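Local structure of putative regulatory protein SCO4313 (2OI8) at residues A[148-162]-A[168-180]. The protein probably binds DNA as a transcription regulator of the TetR family, with an N-terminal helix-turn-helix and an all-helical C-terminal domain. Sequence-based numbering, arbitrary orientation.
Sequences TDGAFDAHLDTHRQW and APSSALHRALSFW
Phe152 and Leu156 of the short helix 151-158 pack onto segment 170-180, the axes of the two lying at 108° in the all-helical C-terminal domain of a TetR-family regulator. Leu156 is a knob in the hole formed by Ser170, Leu173, His174 and Leu177. Beside it, Phe152 makes a T-shaped stack on His174: with CG anti to the backbone N (chi1 -172°), its ring edge points at the imidazole face, CD2 over the centre, centroids 5.1 Å apart. Trp162 adds to the apolar packing, its CH2 3.7 Å from Leu173 CB and from Leu177 CG, while Met132 of helix 129-139 also touches Trp162 and Leu177. Leu205 and Ala208 of the second subunit pack on Phe152 and His174 respectively, so the contact borders the dimer interface.

Polar links gather round residues 168-171, at the N-terminal end of helix 170-191. Thr148 OG1 and Ser171 OG share a hydrogen bond of 2.7 Å, and Ser170 OG donates to Asp157 OD2 from above the carboxylate plane. Arg160 NH2 meets Ala168 O in the guanidinium plane, nearly straight at 173°. Replacing Arg160 with an alanine would probably leave Ala168 O without its guanidinium donor and strip the flat group from beside Leu173 CD1, which lies over the guanidinium centre.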
loop_
_atom_site.group_PDB
_atom_site.type_symbol
_atom_site.label_atom_id
_atom_site.label_comp_id
_atom_site.label_asym_id
_atom_site.label_seq_id
_atom_site.Cartn_x
_atom_site.Cartn_y
_atom_site.Cartn_z
ATOM N N THR A 148 2.685 -16.993 -24.976
ATOM C CA THR A 148 2.708 -15.696 -25.686
ATOM C C THR A 148 3.986 -14.897 -25.419
ATOM O O THR A 148 4.443 -14.802 -24.279
ATOM C CB THR A 148 1.477 -14.795 -25.386
ATOM O OG1 THR A 148 0.395 -15.591 -24.884
ATOM C CG2 THR A 148 1.029 -14.054 -26.666
ATOM N N ASP A 149 4.524 -14.326 -26.498
ATOM C CA ASP A 149 5.798 -13.593 -26.534
ATOM C C ASP A 149 5.936 -12.451 -25.546
ATOM O O ASP A 149 4.932 -11.915 -25.066
ATOM C CB ASP A 149 6.040 -13.052 -27.947
ATOM C CG ASP A 149 4.740 -12.718 -28.691
ATOM O OD1 ASP A 149 3.717 -12.366 -28.051
ATOM O OD2 ASP A 149 4.757 -12.814 -29.936
ATOM N N GLY A 150 7.185 -12.076 -25.257
ATOM C CA GLY A 150 7.483 -11.024 -24.280
ATOM C C GLY A 150 8.480 -11.476 -23.231
ATOM O O GLY A 150 8.426 -12.614 -22.752
ATOM N N ALA A 151 9.371 -10.567 -22.849
ATOM C CA ALA A 151 10.483 -10.880 -21.951
ATOM C C ALA A 151 10.143 -11.392 -20.528
ATOM O O ALA A 151 10.885 -12.226 -19.984
ATOM C CB ALA A 151 11.435 -9.686 -21.874
ATOM N N PHE A 152 9.056 -10.911 -19.922
ATOM C CA PHE A 152 8.701 -11.370 -18.575
ATOM C C PHE A 152 8.153 -12.792 -18.554
ATOM O O PHE A 152 8.519 -13.586 -17.664
ATOM C CB PHE A 152 7.746 -10.399 -17.888
ATOM C CG PHE A 152 7.498 -10.710 -16.427
ATOM C CD1 PHE A 152 8.566 -10.952 -15.546
ATOM C CD2 PHE A 152 6.188 -10.727 -15.915
ATOM C CE1 PHE A 152 8.328 -11.226 -14.180
ATOM C CE2 PHE A 152 5.938 -10.999 -14.547
ATOM C CZ PHE A 152 7.011 -11.246 -13.686
ATOM N N ASP A 153 7.290 -13.113 -19.535
ATOM C CA ASP A 153 6.799 -14.483 -19.760
ATOM C C ASP A 153 7.963 -15.482 -19.820
ATOM O O ASP A 153 7.934 -16.519 -19.153
ATOM C CB ASP A 153 5.959 -14.595 -21.050
ATOM C CG ASP A 153 4.887 -13.505 -21.167
ATOM O OD1 ASP A 153 4.260 -13.135 -20.151
ATOM O OD2 ASP A 153 4.662 -13.021 -22.296
ATOM N N ALA A 154 8.991 -15.160 -20.606
ATOM C CA ALA A 154 10.184 -16.014 -20.715
ATOM C C ALA A 154 10.795 -16.313 -19.346
ATOM O O ALA A 154 11.163 -17.458 -19.057
ATOM C CB ALA A 154 11.224 -15.367 -21.615
ATOM N N HIS A 155 10.904 -15.275 -18.522
ATOM C CA HIS A 155 11.375 -15.424 -17.157
ATOM C C HIS A 155 10.479 -16.365 -16.351
ATOM O O HIS A 155 10.964 -17.215 -15.611
ATOM C CB HIS A 155 11.426 -14.051 -16.503
ATOM C CG HIS A 155 11.682 -14.085 -15.031
ATOM N ND1 HIS A 155 12.929 -14.331 -14.497
ATOM C CD2 HIS A 155 10.852 -13.876 -13.978
ATOM C CE1 HIS A 155 12.856 -14.267 -13.178
ATOM N NE2 HIS A 155 11.606 -14.001 -12.839
ATOM N N LEU A 156 9.171 -16.210 -16.519
ATOM C CA LEU A 156 8.182 -16.928 -15.717
ATOM C C LEU A 156 8.152 -18.439 -15.952
ATOM O O LEU A 156 7.646 -19.191 -15.108
ATOM C CB LEU A 156 6.791 -16.346 -15.975
ATOM C CG LEU A 156 6.192 -15.302 -15.024
ATOM C CD1 LEU A 156 7.248 -14.462 -14.344
ATOM C CD2 LEU A 156 5.201 -14.420 -15.761
ATOM N N ASP A 157 8.683 -18.876 -17.092
ATOM C CA ASP A 157 8.697 -20.299 -17.450
ATOM C C ASP A 157 9.624 -21.079 -16.540
ATOM O O ASP A 157 9.375 -22.242 -16.231
ATOM C CB ASP A 157 9.129 -20.497 -18.909
ATOM C CG ASP A 157 7.999 -20.265 -19.890
ATOM O OD1 ASP A 157 7.622 -21.230 -20.604
ATOM O OD2 ASP A 157 7.474 -19.123 -19.947
ATOM N N THR A 158 10.702 -20.426 -16.123
ATOM C CA THR A 158 11.642 -21.003 -15.173
ATOM C C THR A 158 11.324 -20.559 -13.717
ATOM O O THR A 158 11.857 -21.119 -12.755
ATOM C CB THR A 158 13.136 -20.751 -15.624
ATOM O OG1 THR A 158 14.046 -21.410 -14.737
ATOM C CG2 THR A 158 13.479 -19.249 -15.711
ATOM N N HIS A 159 10.414 -19.590 -13.571
ATOM C CA HIS A 159 10.092 -18.998 -12.265
ATOM C C HIS A 159 8.590 -18.987 -11.941
ATOM O O HIS A 159 7.927 -17.949 -12.036
ATOM C CB HIS A 159 10.666 -17.581 -12.181
ATOM C CG HIS A 159 12.160 -17.542 -12.124
ATOM N ND1 HIS A 159 12.943 -17.316 -13.236
ATOM C CD2 HIS A 159 13.019 -17.711 -11.088
ATOM C CE1 HIS A 159 14.219 -17.345 -12.890
ATOM N NE2 HIS A 159 14.293 -17.586 -11.592
ATOM N N ARG A 160 8.057 -20.138 -11.535
ATOM C CA ARG A 160 6.605 -20.284 -11.388
ATOM C C ARG A 160 6.160 -21.232 -10.281
ATOM O O ARG A 160 4.958 -21.503 -10.149
ATOM C CB ARG A 160 5.982 -20.720 -12.710
ATOM C CG ARG A 160 6.519 -22.044 -13.227
ATOM C CD ARG A 160 6.153 -22.216 -14.672
ATOM N NE ARG A 160 4.737 -22.541 -14.838
ATOM C CZ ARG A 160 4.001 -22.175 -15.885
ATOM N NH1 ARG A 160 4.528 -21.439 -16.861
ATOM N NH2 ARG A 160 2.728 -22.531 -15.952
ATOM N N GLN A 161 7.126 -21.720 -9.498
ATOM C CA GLN A 161 6.880 -22.630 -8.371
ATOM C C GLN A 161 5.653 -22.255 -7.527
ATOM O O GLN A 161 5.184 -23.049 -6.716
ATOM C CB GLN A 161 8.131 -22.741 -7.490
ATOM N N TRP A 162 5.138 -21.048 -7.738
ATOM C CA TRP A 162 3.910 -20.577 -7.108
ATOM C C TRP A 162 2.647 -20.865 -7.950
ATOM O O TRP A 162 1.731 -20.038 -7.983
ATOM C CB TRP A 162 4.020 -19.067 -6.863
ATOM C CG TRP A 162 4.375 -18.316 -8.115
ATOM C CD1 TRP A 162 5.619 -18.159 -8.634
ATOM C CD2 TRP A 162 3.476 -17.661 -9.018
ATOM N NE1 TRP A 162 5.564 -17.437 -9.803
ATOM C CE2 TRP A 162 4.259 -17.120 -10.065
ATOM C CE3 TRP A 162 2.090 -17.481 -9.052
ATOM C CZ2 TRP A 162 3.702 -16.402 -11.130
ATOM C CZ3 TRP A 162 1.536 -16.766 -10.121
ATOM C CH2 TRP A 162 2.341 -16.232 -11.135
ATOM N N ALA A 168 -0.651 -23.902 -17.283
ATOM C CA ALA A 168 -0.978 -22.666 -18.018
ATOM C C ALA A 168 0.217 -21.903 -18.577
ATOM O O ALA A 168 1.251 -21.716 -17.834
ATOM C CB ALA A 168 -1.808 -21.728 -17.116
ATOM N N PRO A 169 0.053 -21.401 -19.867
ATOM C CA PRO A 169 1.187 -20.725 -20.503
ATOM C C PRO A 169 1.562 -19.502 -19.662
ATOM O O PRO A 169 0.681 -18.830 -19.105
ATOM C CB PRO A 169 0.629 -20.314 -21.883
ATOM C CG PRO A 169 -0.879 -20.270 -21.715
ATOM C CD PRO A 169 -1.187 -21.369 -20.748
ATOM N N SER A 170 2.859 -19.236 -19.560
ATOM C CA SER A 170 3.344 -18.215 -18.661
ATOM C C SER A 170 2.700 -16.852 -18.877
ATOM O O SER A 170 2.698 -16.029 -17.962
ATOM C CB SER A 170 4.862 -18.111 -18.739
ATOM O OG SER A 170 5.477 -19.165 -18.008
ATOM N N SER A 171 2.137 -16.609 -20.062
ATOM C CA SER A 171 1.426 -15.344 -20.328
ATOM C C SER A 171 0.195 -15.175 -19.442
ATOM O O SER A 171 -0.143 -14.054 -19.041
ATOM C CB SER A 171 1.051 -15.193 -21.802
ATOM O OG SER A 171 0.481 -16.376 -22.315
ATOM N N ALA A 172 -0.448 -16.297 -19.124
ATOM C CA ALA A 172 -1.563 -16.308 -18.185
ATOM C C ALA A 172 -1.082 -15.960 -16.788
ATOM O O ALA A 172 -1.774 -15.256 -16.058
ATOM C CB ALA A 172 -2.263 -17.661 -18.196
ATOM N N LEU A 173 0.103 -16.437 -16.408
ATOM C CA LEU A 173 0.653 -16.088 -15.089
ATOM C C LEU A 173 1.030 -14.610 -15.053
ATOM O O LEU A 173 0.807 -13.922 -14.048
ATOM C CB LEU A 173 1.867 -16.944 -14.707
ATOM C CG LEU A 173 1.834 -18.477 -14.651
ATOM C CD1 LEU A 173 3.033 -19.003 -13.863
ATOM C CD2 LEU A 173 0.546 -19.004 -14.059
ATOM N N HIS A 174 1.599 -14.132 -16.157
ATOM C CA HIS A 174 1.936 -12.724 -16.331
ATOM C C HIS A 174 0.680 -11.848 -16.211
ATOM O O HIS A 174 0.653 -10.863 -15.452
ATOM C CB HIS A 174 2.592 -12.524 -17.692
ATOM C CG HIS A 174 3.043 -11.119 -17.948
ATOM N ND1 HIS A 174 2.709 -10.064 -17.126
ATOM C CD2 HIS A 174 3.763 -10.589 -18.965
ATOM C CE1 HIS A 174 3.214 -8.946 -17.617
ATOM N NE2 HIS A 174 3.856 -9.240 -18.735
ATOM N N ARG A 175 -0.362 -12.218 -16.950
ATOM C CA ARG A 175 -1.638 -11.538 -16.824
ATOM C C ARG A 175 -2.162 -11.540 -15.377
ATOM O O ARG A 175 -2.593 -10.505 -14.877
ATOM C CB ARG A 175 -2.656 -12.158 -17.762
ATOM C CG ARG A 175 -4.011 -11.509 -17.662
ATOM C CD ARG A 175 -4.917 -12.085 -18.702
ATOM N NE ARG A 175 -4.435 -11.741 -20.029
ATOM C CZ ARG A 175 -5.240 -11.384 -21.018
ATOM N NH1 ARG A 175 -6.555 -11.333 -20.801
ATOM N NH2 ARG A 175 -4.742 -11.070 -22.208
ATOM N N ALA A 176 -2.123 -12.692 -14.704
ATOM C CA ALA A 176 -2.559 -12.781 -13.292
ATOM C C ALA A 176 -1.817 -11.812 -12.351
ATOM O O ALA A 176 -2.421 -11.128 -11.521
ATOM C CB ALA A 176 -2.440 -14.214 -12.784
ATOM N N LEU A 177 -0.498 -11.774 -12.474
ATOM C CA LEU A 177 0.335 -10.858 -11.696
ATOM C C LEU A 177 -0.018 -9.393 -11.991
ATOM O O LEU A 177 -0.092 -8.602 -11.079
ATOM C CB LEU A 177 1.820 -11.146 -11.970
ATOM C CG LEU A 177 2.328 -12.525 -11.528
ATOM C CD1 LEU A 177 3.733 -12.736 -11.987
ATOM C CD2 LEU A 177 2.253 -12.669 -10.023
ATOM N N SER A 178 -0.269 -9.066 -13.260
ATOM C CA SER A 178 -0.717 -7.729 -13.696
ATOM C C SER A 178 -2.081 -7.303 -13.160
ATOM O O SER A 178 -2.296 -6.130 -12.831
ATOM C CB SER A 178 -0.755 -7.643 -15.219
ATOM O OG SER A 178 0.518 -7.314 -15.730
ATOM N N PHE A 179 -3.006 -8.246 -13.114
ATOM C CA PHE A 179 -4.309 -8.022 -12.508
ATOM C C PHE A 179 -4.101 -7.683 -11.021
ATOM O O PHE A 179 -4.605 -6.688 -10.508
ATOM C CB PHE A 179 -5.134 -9.301 -12.734
ATOM C CG PHE A 179 -6.449 -9.360 -12.004
ATOM C CD1 PHE A 179 -6.504 -9.737 -10.668
ATOM C CD2 PHE A 179 -7.642 -9.123 -12.684
ATOM C CE1 PHE A 179 -7.709 -9.819 -10.007
ATOM C CE2 PHE A 179 -8.862 -9.215 -12.028
ATOM C CZ PHE A 179 -8.894 -9.567 -10.690
ATOM N N TRP A 180 -3.336 -8.526 -10.341
ATOM C CA TRP A 180 -3.041 -8.354 -8.931
ATOM C C TRP A 180 -2.457 -6.957 -8.656
ATOM O O TRP A 180 -2.957 -6.213 -7.812
ATOM C CB TRP A 180 -2.048 -9.434 -8.516
ATOM C CG TRP A 180 -1.965 -9.715 -7.066
ATOM C CD1 TRP A 180 -0.841 -9.702 -6.297
ATOM C CD2 TRP A 180 -3.036 -10.079 -6.205
ATOM N NE1 TRP A 180 -1.146 -10.026 -5.007
ATOM C CE2 TRP A 180 -2.490 -10.261 -4.917
ATOM C CE3 TRP A 180 -4.412 -10.268 -6.390
ATOM C CZ2 TRP A 180 -3.269 -10.639 -3.808
ATOM C CZ3 TRP A 180 -5.198 -10.639 -5.273
ATOM C CH2 TRP A 180 -4.615 -10.815 -4.005
#